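Local coordinates for protein tryptophan synthase alpha chain (Aquifex aeolicus, PDB 2EKC) that probably carries out the aldol cleavage of indoleglycerol phosphate to indole and glyceraldehyde 3-phosphate in tryptophan synthesis, at residues L48-P53 against L82-T87; I76-V81 against R116-K121; V25-Y30 against I64-E69; S5-E10 against P93-L98. All coordinates share one frame; numbering follows the deposited sequence. Where two conformers were deposited one is given.

Interaction 1. Residues L48-P53 against L82-T87; sequences LEIGFP and LELSET
Ile-50 sends its branched side chain from strand 47-51 to the flank of helix 78-91, where it meets Leu-84 and Ser-85. Its CB only starts the fork, pointing toward the helix without touching it. The CG2 branch, lying opposite the backbone N, meets the methyl end of Leu-84, with CG2 4.4 Å from Leu-84 CD2. The other branch leaves beside the backbone N (chi1 -55°) and runs on extended. CG1 is a spacer, no nearer than 4.9 Å to Leu-84 CD2, and it delivers CD1 to 4.0 Å from Ser-85 CB. Ser-85 offers that methyl its carbon, while its OG is hydrogen-bonded to Lys-121 O; a small residue thus admits the isoleucine tip and buries no unpartnered hydroxyl. A beta-branched residue suits both the strand and the two separate touches. The contact is wholly apolar and belongs to the layer between strands and outer helices of the TIM barrel. Glu-49, next to Ile-50 on the strand and a predicted active-site proton acceptor, puts its side chain beside Val-20 and Tyr-22 of strand 18-24 instead. Around Ile-50, Val-25 follows strand 18-24 and Val-81 lies a turn earlier on helix 78-91, while Phe-97 of the neighbouring strand 97-100 also borders CD1.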
loop_
_atom_site.group_PDB
_atom_site.type_symbol
_atom_site.label_atom_id
_atom_site.label_comp_id
_atom_site.label_asym_id
_atom_site.label_seq_id
_atom_site.Cartn_x
_atom_site.Cartn_y
_atom_site.Cartn_z
ATOM N N LEU A 48 0.724 4.810 -4.047
ATOM C CA LEU A 48 1.494 3.669 -4.511
ATOM C C LEU A 48 2.046 2.810 -3.384
ATOM O O LEU A 48 2.551 3.332 -2.393
ATOM C CB LEU A 48 2.655 4.164 -5.380
ATOM C CG LEU A 48 3.488 3.112 -6.106
ATOM C CD1 LEU A 48 2.617 2.433 -7.158
ATOM C CD2 LEU A 48 4.700 3.766 -6.756
ATOM N N GLU A 49 1.922 1.490 -3.525
ATOM C CA GLU A 49 2.491 0.574 -2.545
ATOM C C GLU A 49 3.647 -0.090 -3.289
ATOM O O GLU A 49 3.442 -0.747 -4.316
ATOM C CB GLU A 49 1.499 -0.500 -2.097
ATOM C CG GLU A 49 0.239 0.011 -1.434
ATOM C CD GLU A 49 -0.518 -1.104 -0.730
ATOM O OE1 GLU A 49 -0.493 -2.246 -1.235
ATOM O OE2 GLU A 49 -1.141 -0.838 0.320
ATOM N N ILE A 50 4.855 0.093 -2.772
ATOM C CA ILE A 50 6.060 -0.453 -3.386
ATOM C C ILE A 50 6.496 -1.729 -2.681
ATOM O O ILE A 50 6.868 -1.696 -1.509
ATOM C CB ILE A 50 7.204 0.590 -3.319
ATOM C CG1 ILE A 50 6.742 1.901 -3.970
ATOM C CG2 ILE A 50 8.450 0.046 -4.005
ATOM C CD1 ILE A 50 7.789 3.039 -3.941
ATOM N N GLY A 51 6.450 -2.853 -3.398
ATOM C CA GLY A 51 6.824 -4.129 -2.806
ATOM C C GLY A 51 8.320 -4.379 -2.685
ATOM O O GLY A 51 9.051 -4.292 -3.668
ATOM N N PHE A 52 8.759 -4.698 -1.468
ATOM C CA PHE A 52 10.165 -4.978 -1.144
ATOM C C PHE A 52 10.271 -6.507 -1.041
ATOM O O PHE A 52 9.836 -7.097 -0.055
ATOM C CB PHE A 52 10.496 -4.286 0.195
ATOM C CG PHE A 52 11.869 -4.593 0.754
ATOM C CD1 PHE A 52 12.866 -5.167 -0.027
ATOM C CD2 PHE A 52 12.168 -4.258 2.077
ATOM C CE1 PHE A 52 14.144 -5.404 0.497
ATOM C CE2 PHE A 52 13.439 -4.489 2.615
ATOM C CZ PHE A 52 14.430 -5.063 1.823
ATOM N N PRO A 53 10.842 -7.165 -2.067
ATOM C CA PRO A 53 10.991 -8.628 -2.091
ATOM C C PRO A 53 11.527 -9.228 -0.792
ATOM O O PRO A 53 12.550 -8.782 -0.276
ATOM C CB PRO A 53 11.934 -8.861 -3.267
ATOM C CG PRO A 53 11.614 -7.711 -4.183
ATOM C CD PRO A 53 11.535 -6.558 -3.217
ATOM N N LEU A 82 14.745 1.319 -3.199
ATOM C CA LEU A 82 14.784 2.757 -2.961
ATOM C C LEU A 82 15.196 3.548 -4.201
ATOM O O LEU A 82 14.800 4.701 -4.358
ATOM C CB LEU A 82 15.711 3.082 -1.785
ATOM C CG LEU A 82 15.248 2.537 -0.423
ATOM C CD1 LEU A 82 16.153 3.073 0.669
ATOM C CD2 LEU A 82 13.801 2.952 -0.156
ATOM N N GLU A 83 15.992 2.935 -5.074
ATOM C CA GLU A 83 16.411 3.599 -6.307
ATOM C C GLU A 83 15.167 3.811 -7.169
ATOM O O GLU A 83 15.004 4.860 -7.795
ATOM C CB GLU A 83 17.433 2.742 -7.063
ATOM C CG GLU A 83 17.785 3.255 -8.461
ATOM C CD GLU A 83 18.540 4.578 -8.450
ATOM O OE1 GLU A 83 18.003 5.579 -7.928
ATOM O OE2 GLU A 83 19.673 4.617 -8.974
ATOM N N LEU A 84 14.290 2.811 -7.188
ATOM C CA LEU A 84 13.051 2.890 -7.960
ATOM C C LEU A 84 12.139 3.960 -7.363
ATOM O O LEU A 84 11.503 4.715 -8.090
ATOM C CB LEU A 84 12.342 1.525 -7.975
ATOM C CG LEU A 84 11.004 1.433 -8.727
ATOM C CD1 LEU A 84 10.817 0.031 -9.279
ATOM C CD2 LEU A 84 9.858 1.812 -7.797
ATOM N N SER A 85 12.074 4.022 -6.036
ATOM C CA SER A 85 11.255 5.030 -5.362
ATOM C C SER A 85 11.775 6.422 -5.735
ATOM O O SER A 85 11.004 7.304 -6.115
ATOM C CB SER A 85 11.322 4.854 -3.839
ATOM O OG SER A 85 10.725 5.957 -3.164
ATOM N N GLU A 86 13.083 6.615 -5.626
ATOM C CA GLU A 86 13.676 7.907 -5.954
ATOM C C GLU A 86 13.389 8.282 -7.412
ATOM O O GLU A 86 13.054 9.426 -7.716
ATOM C CB GLU A 86 15.187 7.873 -5.704
ATOM C CG GLU A 86 15.904 9.166 -6.082
ATOM C CD GLU A 86 17.404 9.092 -5.858
ATOM O OE1 GLU A 86 17.837 9.106 -4.684
ATOM O OE2 GLU A 86 18.151 9.009 -6.858
ATOM N N THR A 87 13.513 7.311 -8.310
ATOM C CA THR A 87 13.258 7.553 -9.723
ATOM C C THR A 87 11.817 7.998 -9.975
ATOM O O THR A 87 11.574 8.952 -10.717
ATOM C CB THR A 87 13.556 6.294 -10.554
ATOM O OG1 THR A 87 14.954 5.989 -10.464
ATOM C CG2 THR A 87 13.189 6.514 -12.014
#

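Interaction 2. Residues I76-V81 against R116-K121; sequences IRFEDV and RLSREK
On the helix turn from which Phe-78 reaches Leu-117 and Ser-118, Asp-80 OD2 is gripped by two donors of Arg-77. The backbone N of Arg-77 lies 2.7 Å from Asp-80 OD2, and its N-H meets the anti lone pair of that oxygen. Arg-77 NE comes to the same OD2 at 3.0 Å from above the carboxylate plane, and Arg-77 NH2 reaches OD1, so the guanidinium holds Asp-80 side-on by a salt bridge. These bonds tie the N-cap residue to the first turn of helix 78-91, where an aspartate can accept its N-H and pair with its guanidinium. Phe-78, the first helical residue, carries the contact with helix 111-120, the two helices being neighbours on the outer wall of the TIM barrel. With CG opposite the backbone N (chi1 179°), its ring extends between them. Leu-117 CD1 approaches the ring obliquely, 4.2 Å from Phe-78 CE2. Ser-118 OG instead lies at the ring edge, near its plane, 3.8 Å from Phe-78 CZ; that oxygen is hydrogen-bonded to Phe-114 O, so it can sit beside a hydrocarbon edge with its polar need met. Phe-114 also stacks on Phe-78, and Leu-99 of strand 97-100 lies against both Phe-78 and Ser-118.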
loop_
_atom_site.group_PDB
_atom_site.type_symbol
_atom_site.label_atom_id
_atom_site.label_comp_id
_atom_site.label_asym_id
_atom_site.label_seq_id
_atom_site.Cartn_x
_atom_site.Cartn_y
_atom_site.Cartn_z
ATOM N N ILE A 76 17.132 -8.509 -6.570
ATOM C CA ILE A 76 16.622 -7.237 -6.082
ATOM C C ILE A 76 16.944 -7.046 -4.603
ATOM O O ILE A 76 16.644 -7.908 -3.774
ATOM C CB ILE A 76 15.101 -7.140 -6.291
ATOM C CG1 ILE A 76 14.782 -7.214 -7.788
ATOM C CG2 ILE A 76 14.571 -5.846 -5.681
ATOM C CD1 ILE A 76 15.398 -6.089 -8.619
ATOM N N ARG A 77 17.554 -5.905 -4.292
ATOM C CA ARG A 77 17.958 -5.553 -2.932
ATOM C C ARG A 77 17.167 -4.350 -2.449
ATOM O O ARG A 77 16.479 -3.696 -3.228
ATOM C CB ARG A 77 19.433 -5.151 -2.901
ATOM C CG ARG A 77 20.403 -6.096 -3.583
ATOM C CD ARG A 77 21.702 -5.349 -3.872
ATOM N NE ARG A 77 21.483 -4.266 -4.831
ATOM C CZ ARG A 77 22.338 -3.271 -5.059
ATOM N NH1 ARG A 77 23.483 -3.203 -4.393
ATOM N NH2 ARG A 77 22.052 -2.345 -5.966
ATOM N N PHE A 78 17.296 -4.045 -1.161
ATOM C CA PHE A 78 16.630 -2.888 -0.584
ATOM C C PHE A 78 17.117 -1.650 -1.343
ATOM O O PHE A 78 16.348 -0.727 -1.603
ATOM C CB PHE A 78 16.979 -2.778 0.904
ATOM C CG PHE A 78 16.350 -1.599 1.600
ATOM C CD1 PHE A 78 14.993 -1.328 1.457
ATOM C CD2 PHE A 78 17.115 -0.781 2.428
ATOM C CE1 PHE A 78 14.403 -0.260 2.131
ATOM C CE2 PHE A 78 16.536 0.290 3.109
ATOM C CZ PHE A 78 15.176 0.551 2.960
ATOM N N GLU A 79 18.398 -1.641 -1.711
ATOM C CA GLU A 79 18.961 -0.513 -2.449
ATOM C C GLU A 79 18.264 -0.305 -3.792
ATOM O O GLU A 79 18.092 0.833 -4.237
ATOM C CB GLU A 79 20.461 -0.715 -2.691
ATOM C CG GLU A 79 21.331 -0.544 -1.448
ATOM C CD GLU A 79 21.387 -1.787 -0.581
ATOM O OE1 GLU A 79 20.727 -2.788 -0.927
ATOM O OE2 GLU A 79 22.102 -1.769 0.442
ATOM N N ASP A 80 17.874 -1.396 -4.444
ATOM C CA ASP A 80 17.202 -1.295 -5.740
ATOM C C ASP A 80 15.787 -0.767 -5.540
ATOM O O ASP A 80 15.269 -0.009 -6.362
ATOM C CB ASP A 80 17.152 -2.661 -6.432
ATOM C CG ASP A 80 18.536 -3.246 -6.674
ATOM O OD1 ASP A 80 19.344 -2.609 -7.383
ATOM O OD2 ASP A 80 18.816 -4.344 -6.150
ATOM N N VAL A 81 15.165 -1.175 -4.439
ATOM C CA VAL A 81 13.817 -0.727 -4.127
ATOM C C VAL A 81 13.783 0.783 -3.948
ATOM O O VAL A 81 12.898 1.455 -4.477
ATOM C CB VAL A 81 13.284 -1.386 -2.834
ATOM C CG1 VAL A 81 11.951 -0.751 -2.441
ATOM C CG2 VAL A 81 13.105 -2.891 -3.054
ATOM N N ARG A 116 15.995 6.120 7.882
ATOM C CA ARG A 116 16.783 7.220 7.314
ATOM C C ARG A 116 16.810 7.103 5.791
ATOM O O ARG A 116 16.485 8.047 5.077
ATOM C CB ARG A 116 18.226 7.183 7.847
ATOM C CG ARG A 116 19.121 8.338 7.409
ATOM C CD ARG A 116 20.583 8.042 7.756
ATOM N NE ARG A 116 21.235 7.214 6.740
ATOM C CZ ARG A 116 22.235 6.368 6.979
ATOM N NH1 ARG A 116 22.709 6.222 8.207
ATOM N NH2 ARG A 116 22.768 5.673 5.984
ATOM N N LEU A 117 17.212 5.937 5.299
ATOM C CA LEU A 117 17.282 5.703 3.862
ATOM C C LEU A 117 15.933 5.841 3.161
ATOM O O LEU A 117 15.843 6.453 2.095
ATOM C CB LEU A 117 17.876 4.319 3.585
ATOM C CG LEU A 117 19.355 4.197 3.969
ATOM C CD1 LEU A 117 19.808 2.755 3.863
ATOM C CD2 LEU A 117 20.187 5.098 3.067
ATOM N N SER A 118 14.891 5.262 3.750
ATOM C CA SER A 118 13.551 5.333 3.161
ATOM C C SER A 118 13.110 6.782 2.961
ATOM O O SER A 118 12.622 7.156 1.894
ATOM C CB SER A 118 12.529 4.613 4.056
ATOM O OG SER A 118 12.758 3.212 4.081
ATOM N N ARG A 119 13.283 7.597 3.995
ATOM C CA ARG A 119 12.885 8.997 3.913
ATOM C C ARG A 119 13.679 9.754 2.848
ATOM O O ARG A 119 13.119 10.556 2.105
ATOM C CB ARG A 119 13.072 9.672 5.275
ATOM C CG ARG A 119 12.459 11.056 5.376
ATOM C CD ARG A 119 10.974 11.002 5.045
ATOM N NE ARG A 119 10.281 12.255 5.338
ATOM C CZ ARG A 119 9.028 12.514 4.972
ATOM N NH1 ARG A 119 8.331 11.609 4.294
ATOM N NH2 ARG A 119 8.468 13.672 5.290
ATOM N N GLU A 120 14.979 9.495 2.772
ATOM C CA GLU A 120 15.824 10.179 1.802
ATOM C C GLU A 120 15.474 9.848 0.352
ATOM O O GLU A 120 15.720 10.655 -0.543
ATOM C CB GLU A 120 17.297 9.849 2.056
ATOM C CG GLU A 120 17.761 10.132 3.479
ATOM C CD GLU A 120 19.272 10.055 3.633
ATOM O OE1 GLU A 120 19.906 9.249 2.917
ATOM O OE2 GLU A 120 19.824 10.790 4.480
ATOM N N LYS A 121 14.890 8.673 0.122
ATOM C CA LYS A 121 14.546 8.259 -1.236
ATOM C C LYS A 121 13.082 8.425 -1.647
ATOM O O LYS A 121 12.642 7.813 -2.619
ATOM C CB LYS A 121 14.964 6.803 -1.459
ATOM C CG LYS A 121 16.449 6.541 -1.274
ATOM C CD LYS A 121 17.275 7.176 -2.369
ATOM C CE LYS A 121 18.751 6.844 -2.196
ATOM N NZ LYS A 121 19.585 7.424 -3.283
#

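Interaction 3. Residues V25-Y30 against I64-E69; sequences VGYPDY and IQVAHE
Tyr-27 lays one face of its ring on Ala-67 of helix 62-73, and this is the tight part of the contact. CG lies anti to the backbone N (chi1 177°), which carries the ring over to the helix. Ala-67 CA stands 4.0 Å from the centre of the Tyr-27 ring, 27° off the normal, a CH-pi contact made by a backbone carbon. The methyl lies nearer the rim, with Ala-67 CB 3.7 Å from Tyr-27 CG. Only a very small side chain lets an aromatic plane come down so close to a helix backbone. Over the opposite face, offset toward the rim, lies Pro-28 CB, 4.2 Å above the Tyr-27 ring plane; the peptide bond between Tyr-27 and Pro-28 is cis, which folds the proline back over its neighbour. In the TIM barrel this loop joins strand 18-24 to helix 30-42, and helix 62-73 comes after the next strand. At the backbone angles of Gly-26 a CB would press on the carbonyl O of Val-25, so glycine is called for; its own carbonyl shares Asn-74 ND2 with that of Pro-28. Toward the outside the packing thins. There exposed Val-66 gives a single oblique touch, with CG1 4.3 Å from Tyr-27 CE1. With an alanine here instead of Tyr-27, Ala-67 and Pro-28 would probably lose the ring between them and a gap would open beside the helix. Val-238 of helix 235-242 also touches both Tyr-27 and Ala-67, while His-68 is hydrogen-bonded through NE2 to Asp-60, a predicted active-site proton acceptor.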
loop_
_atom_site.group_PDB
_atom_site.type_symbol
_atom_site.label_atom_id
_atom_site.label_comp_id
_atom_site.label_asym_id
_atom_site.label_seq_id
_atom_site.Cartn_x
_atom_site.Cartn_y
_atom_site.Cartn_z
ATOM N N VAL A 25 8.840 -4.619 -6.852
ATOM C CA VAL A 25 10.058 -4.187 -7.526
ATOM C C VAL A 25 10.822 -5.419 -7.988
ATOM O O VAL A 25 11.074 -6.321 -7.195
ATOM C CB VAL A 25 10.996 -3.387 -6.596
ATOM C CG1 VAL A 25 12.274 -3.027 -7.355
ATOM C CG2 VAL A 25 10.303 -2.123 -6.095
ATOM N N GLY A 26 11.173 -5.461 -9.271
ATOM C CA GLY A 26 11.927 -6.591 -9.784
ATOM C C GLY A 26 11.128 -7.718 -10.416
ATOM O O GLY A 26 11.709 -8.708 -10.856
ATOM N N TYR A 27 9.806 -7.588 -10.461
ATOM C CA TYR A 27 8.967 -8.627 -11.063
ATOM C C TYR A 27 8.236 -8.103 -12.289
ATOM O O TYR A 27 7.538 -7.095 -12.209
ATOM C CB TYR A 27 7.917 -9.136 -10.071
ATOM C CG TYR A 27 6.987 -10.161 -10.686
ATOM C CD1 TYR A 27 7.427 -11.461 -10.951
ATOM C CD2 TYR A 27 5.682 -9.821 -11.045
ATOM C CE1 TYR A 27 6.590 -12.400 -11.561
ATOM C CE2 TYR A 27 4.832 -10.753 -11.659
ATOM C CZ TYR A 27 5.295 -12.039 -11.913
ATOM O OH TYR A 27 4.468 -12.956 -12.520
ATOM N N PRO A 28 8.353 -8.799 -13.434
ATOM C CA PRO A 28 9.115 -10.030 -13.666
ATOM C C PRO A 28 10.625 -9.792 -13.733
ATOM O O PRO A 28 11.408 -10.741 -13.727
ATOM C CB PRO A 28 8.533 -10.547 -14.980
ATOM C CG PRO A 28 8.171 -9.289 -15.696
ATOM C CD PRO A 28 7.518 -8.480 -14.605
ATOM N N ASP A 29 11.008 -8.518 -13.799
ATOM C CA ASP A 29 12.406 -8.077 -13.832
ATOM C C ASP A 29 12.377 -6.587 -13.507
ATOM O O ASP A 29 11.326 -5.956 -13.616
ATOM C CB ASP A 29 13.045 -8.335 -15.207
ATOM C CG ASP A 29 12.324 -7.622 -16.341
ATOM O OD1 ASP A 29 12.461 -6.390 -16.465
ATOM O OD2 ASP A 29 11.616 -8.301 -17.110
ATOM N N TYR A 30 13.507 -6.019 -13.091
ATOM C CA TYR A 30 13.532 -4.602 -12.725
ATOM C C TYR A 30 12.953 -3.675 -13.789
ATOM O O TYR A 30 12.032 -2.911 -13.507
ATOM C CB TYR A 30 14.954 -4.136 -12.386
ATOM C CG TYR A 30 14.983 -2.736 -11.799
ATOM C CD1 TYR A 30 14.783 -2.528 -10.434
ATOM C CD2 TYR A 30 15.159 -1.620 -12.614
ATOM C CE1 TYR A 30 14.756 -1.238 -9.896
ATOM C CE2 TYR A 30 15.130 -0.325 -12.089
ATOM C CZ TYR A 30 14.929 -0.144 -10.729
ATOM O OH TYR A 30 14.888 1.129 -10.208
ATOM N N ILE A 64 1.398 -12.926 -5.373
ATOM C CA ILE A 64 2.415 -12.021 -4.850
ATOM C C ILE A 64 3.631 -12.793 -4.347
ATOM O O ILE A 64 4.753 -12.304 -4.435
ATOM C CB ILE A 64 1.856 -11.134 -3.708
ATOM C CG1 ILE A 64 0.679 -10.302 -4.227
ATOM C CG2 ILE A 64 2.950 -10.212 -3.168
ATOM C CD1 ILE A 64 1.008 -9.453 -5.424
ATOM N N GLN A 65 3.419 -13.991 -3.812
ATOM C CA GLN A 65 4.553 -14.785 -3.348
ATOM C C GLN A 65 5.466 -15.114 -4.526
ATOM O O GLN A 65 6.684 -15.185 -4.369
ATOM C CB GLN A 65 4.090 -16.081 -2.672
ATOM C CG GLN A 65 3.364 -15.867 -1.342
ATOM C CD GLN A 65 3.300 -17.139 -0.513
ATOM O OE1 GLN A 65 3.201 -18.238 -1.059
ATOM N NE2 GLN A 65 3.345 -16.997 0.810
ATOM N N VAL A 66 4.884 -15.320 -5.707
ATOM C CA VAL A 66 5.694 -15.617 -6.889
ATOM C C VAL A 66 6.544 -14.389 -7.210
ATOM O O VAL A 66 7.734 -14.506 -7.506
ATOM C CB VAL A 66 4.824 -15.960 -8.121
ATOM C CG1 VAL A 66 5.701 -16.028 -9.379
ATOM C CG2 VAL A 66 4.119 -17.292 -7.904
ATOM N N ALA A 67 5.929 -13.211 -7.137
ATOM C CA ALA A 67 6.642 -11.966 -7.410
ATOM C C ALA A 67 7.832 -11.833 -6.459
ATOM O O ALA A 67 8.916 -11.424 -6.863
ATOM C CB ALA A 67 5.700 -10.768 -7.250
ATOM N N HIS A 68 7.628 -12.182 -5.192
ATOM C CA HIS A 68 8.706 -12.109 -4.207
ATOM C C HIS A 68 9.892 -12.971 -4.640
ATOM O O HIS A 68 11.027 -12.500 -4.745
ATOM C CB HIS A 68 8.213 -12.611 -2.845
ATOM C CG HIS A 68 7.521 -11.570 -2.019
ATOM N ND1 HIS A 68 8.210 -10.633 -1.278
ATOM C CD2 HIS A 68 6.207 -11.346 -1.783
ATOM C CE1 HIS A 68 7.348 -9.879 -0.616
ATOM N NE2 HIS A 68 6.126 -10.291 -0.904
ATOM N N GLU A 69 9.606 -14.246 -4.882
ATOM C CA GLU A 69 10.614 -15.225 -5.268
ATOM C C GLU A 69 11.390 -14.841 -6.518
ATOM O O GLU A 69 12.626 -14.861 -6.528
ATOM C CB GLU A 69 9.951 -16.589 -5.481
ATOM C CG GLU A 69 10.941 -17.731 -5.644
ATOM C CD GLU A 69 10.271 -19.030 -6.039
ATOM O OE1 GLU A 69 9.226 -19.360 -5.443
ATOM O OE2 GLU A 69 10.792 -19.723 -6.942
#

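Interaction 4. Residues S5-E10 against P93-L98; sequences SDKFTE and PDIPFL
Lys-7 and Pro-96 lead a partly buried, side-chain-on-loop contact in which helix 3-14 packs against the lead-in to strand 97-100. This is the end of the TIM barrel where strands begin, and here the additional N-terminal helix lies over it, as in other members of the TrpA family. Lys-7 makes every close contact on the helix side, mostly through its methylenes. Lys-7 CB rests 3.8 Å from Pro-96 CG, and further along Lys-7 CE comes to 3.9 Å from Pro-96 CD, so the chain crosses the proline ring at about a right angle. Two successive bends, chi2 59° and chi3 65°, fold the lysine along the loop instead of letting it run straight out. CE also lies 4.0 Å from Asp-94 O, while NZ passes 3.7 Å from Ile-95 CD1, a methyl that reaches back toward the helix although its CB points away. The ammonium is paired within its own helix: Lys-7 NZ forms a salt bridge to Glu-10 OE1 at 2.7 Å, on the syn side of the carboxylate. Replacing Lys-7 by an alanine would probably uncover the Pro-96 ring and leave Glu-10 without its positive partner. Ile-4 and Arg-3 of the same helix also touch Pro-96. The rigid proline offers a fixed apolar surface just before the strand, and lysine can cover it with methylenes while its ammonium pairs with Glu-10; no hydrogen bond joins the two segments, so the attachment depends on shape and the burial of hydrocarbon.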
loop_
_atom_site.group_PDB
_atom_site.type_symbol
_atom_site.label_atom_id
_atom_site.label_comp_id
_atom_site.label_asym_id
_atom_site.label_seq_id
_atom_site.Cartn_x
_atom_site.Cartn_y
_atom_site.Cartn_z
ATOM N N SER A 5 -2.117 12.740 3.795
ATOM C CA SER A 5 -3.205 13.626 4.178
ATOM C C SER A 5 -3.551 14.589 3.049
ATOM O O SER A 5 -4.728 14.815 2.769
ATOM C CB SER A 5 -2.836 14.409 5.435
ATOM O OG SER A 5 -2.918 13.569 6.570
ATOM N N ASP A 6 -2.534 15.154 2.398
ATOM C CA ASP A 6 -2.787 16.080 1.296
ATOM C C ASP A 6 -3.591 15.388 0.198
ATOM O O ASP A 6 -4.546 15.951 -0.336
ATOM C CB ASP A 6 -1.483 16.599 0.679
ATOM C CG ASP A 6 -0.657 17.438 1.643
ATOM O OD1 ASP A 6 -1.223 17.993 2.604
ATOM O OD2 ASP A 6 0.567 17.552 1.420
ATOM N N LYS A 7 -3.202 14.164 -0.141
ATOM C CA LYS A 7 -3.892 13.427 -1.197
ATOM C C LYS A 7 -5.361 13.167 -0.892
ATOM O O LYS A 7 -6.220 13.365 -1.750
ATOM C CB LYS A 7 -3.188 12.097 -1.477
ATOM C CG LYS A 7 -3.834 11.291 -2.603
ATOM C CD LYS A 7 -3.860 12.067 -3.924
ATOM C CE LYS A 7 -2.457 12.339 -4.445
ATOM N NZ LYS A 7 -2.470 13.090 -5.735
ATOM N N PHE A 8 -5.658 12.708 0.318
ATOM C CA PHE A 8 -7.045 12.435 0.682
ATOM C C PHE A 8 -7.873 13.719 0.722
ATOM O O PHE A 8 -9.061 13.717 0.396
ATOM C CB PHE A 8 -7.110 11.696 2.024
ATOM C CG PHE A 8 -6.941 10.204 1.894
ATOM C CD1 PHE A 8 -7.895 9.443 1.220
ATOM C CD2 PHE A 8 -5.826 9.563 2.427
ATOM C CE1 PHE A 8 -7.744 8.063 1.078
ATOM C CE2 PHE A 8 -5.664 8.177 2.291
ATOM C CZ PHE A 8 -6.626 7.429 1.616
ATOM N N THR A 9 -7.247 14.820 1.113
ATOM C CA THR A 9 -7.956 16.092 1.143
ATOM C C THR A 9 -8.259 16.482 -0.301
ATOM O O THR A 9 -9.336 16.992 -0.614
ATOM C CB THR A 9 -7.098 17.179 1.815
ATOM O OG1 THR A 9 -6.940 16.850 3.196
ATOM C CG2 THR A 9 -7.755 18.550 1.690
ATOM N N GLU A 10 -7.301 16.227 -1.183
ATOM C CA GLU A 10 -7.468 16.529 -2.598
ATOM C C GLU A 10 -8.586 15.679 -3.199
ATOM O O GLU A 10 -9.471 16.191 -3.890
ATOM C CB GLU A 10 -6.155 16.265 -3.352
ATOM C CG GLU A 10 -6.299 16.197 -4.866
ATOM C CD GLU A 10 -4.984 15.902 -5.571
ATOM O OE1 GLU A 10 -4.189 15.093 -5.047
ATOM O OE2 GLU A 10 -4.747 16.468 -6.659
ATOM N N PRO A 93 5.851 13.962 -8.049
ATOM C CA PRO A 93 6.117 14.697 -6.810
ATOM C C PRO A 93 5.134 14.582 -5.653
ATOM O O PRO A 93 5.550 14.535 -4.499
ATOM C CB PRO A 93 6.240 16.145 -7.287
ATOM C CG PRO A 93 6.740 16.007 -8.678
ATOM C CD PRO A 93 5.893 14.876 -9.205
ATOM N N ASP A 94 3.840 14.532 -5.947
ATOM C CA ASP A 94 2.851 14.503 -4.879
ATOM C C ASP A 94 2.146 13.184 -4.573
ATOM O O ASP A 94 1.341 13.127 -3.647
ATOM C CB ASP A 94 1.809 15.590 -5.142
ATOM C CG ASP A 94 2.440 16.898 -5.589
ATOM O OD1 ASP A 94 3.352 17.394 -4.887
ATOM O OD2 ASP A 94 2.028 17.427 -6.645
ATOM N N ILE A 95 2.433 12.133 -5.332
ATOM C CA ILE A 95 1.802 10.839 -5.081
ATOM C C ILE A 95 2.433 10.165 -3.860
ATOM O O ILE A 95 3.642 9.929 -3.823
ATOM C CB ILE A 95 1.955 9.876 -6.291
ATOM C CG1 ILE A 95 1.304 10.480 -7.541
ATOM C CG2 ILE A 95 1.344 8.509 -5.950
ATOM C CD1 ILE A 95 -0.182 10.746 -7.409
ATOM N N PRO A 96 1.626 9.855 -2.836
ATOM C CA PRO A 96 2.163 9.202 -1.637
ATOM C C PRO A 96 2.753 7.829 -1.978
ATOM O O PRO A 96 2.131 7.051 -2.706
ATOM C CB PRO A 96 0.933 9.068 -0.738
ATOM C CG PRO A 96 0.071 10.195 -1.163
ATOM C CD PRO A 96 0.199 10.174 -2.661
ATOM N N PHE A 97 3.944 7.543 -1.455
ATOM C CA PHE A 97 4.611 6.260 -1.670
ATOM C C PHE A 97 4.643 5.493 -0.349
ATOM O O PHE A 97 5.166 5.990 0.651
ATOM C CB PHE A 97 6.064 6.450 -2.134
ATOM C CG PHE A 97 6.216 6.911 -3.564
ATOM C CD1 PHE A 97 5.116 7.265 -4.334
ATOM C CD2 PHE A 97 7.488 7.009 -4.128
ATOM C CE1 PHE A 97 5.274 7.712 -5.643
ATOM C CE2 PHE A 97 7.661 7.457 -5.436
ATOM C CZ PHE A 97 6.550 7.811 -6.196
ATOM N N LEU A 98 4.097 4.282 -0.350
ATOM C CA LEU A 98 4.089 3.443 0.847
ATOM C C LEU A 98 4.960 2.226 0.591
ATOM O O LEU A 98 4.703 1.456 -0.342
ATOM C CB LEU A 98 2.673 2.973 1.180
ATOM C CG LEU A 98 1.641 3.993 1.642
ATOM C CD1 LEU A 98 0.327 3.275 1.897
ATOM C CD2 LEU A 98 2.126 4.693 2.901
#

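How the interactions relate
Interactions 1 and 2 share helix 78-91 and are the buried pair, whereas interactions 3 and 4 are partly buried and lie on opposite sides of the chain's centre, with their own centres about 26 Å apart. Interactions 1 and 2 also touch: Glu-86 OE1 makes a salt bridge with Lys-121 NZ, and Phe-52 packs on Phe-78. Interaction 1 is joined to interaction 4 through the barrel sheet, where Leu-48 and Ile-50 pair with Leu-98 on the adjacent strand, and to interaction 3 through Tyr-30, which packs on Leu-84. Chemistry follows place: aliphatic groups between strand and helix, an aromatic ring met by a leucine and a serine between helices, a ring face at a loop, and lysine methylenes at the barrel's end.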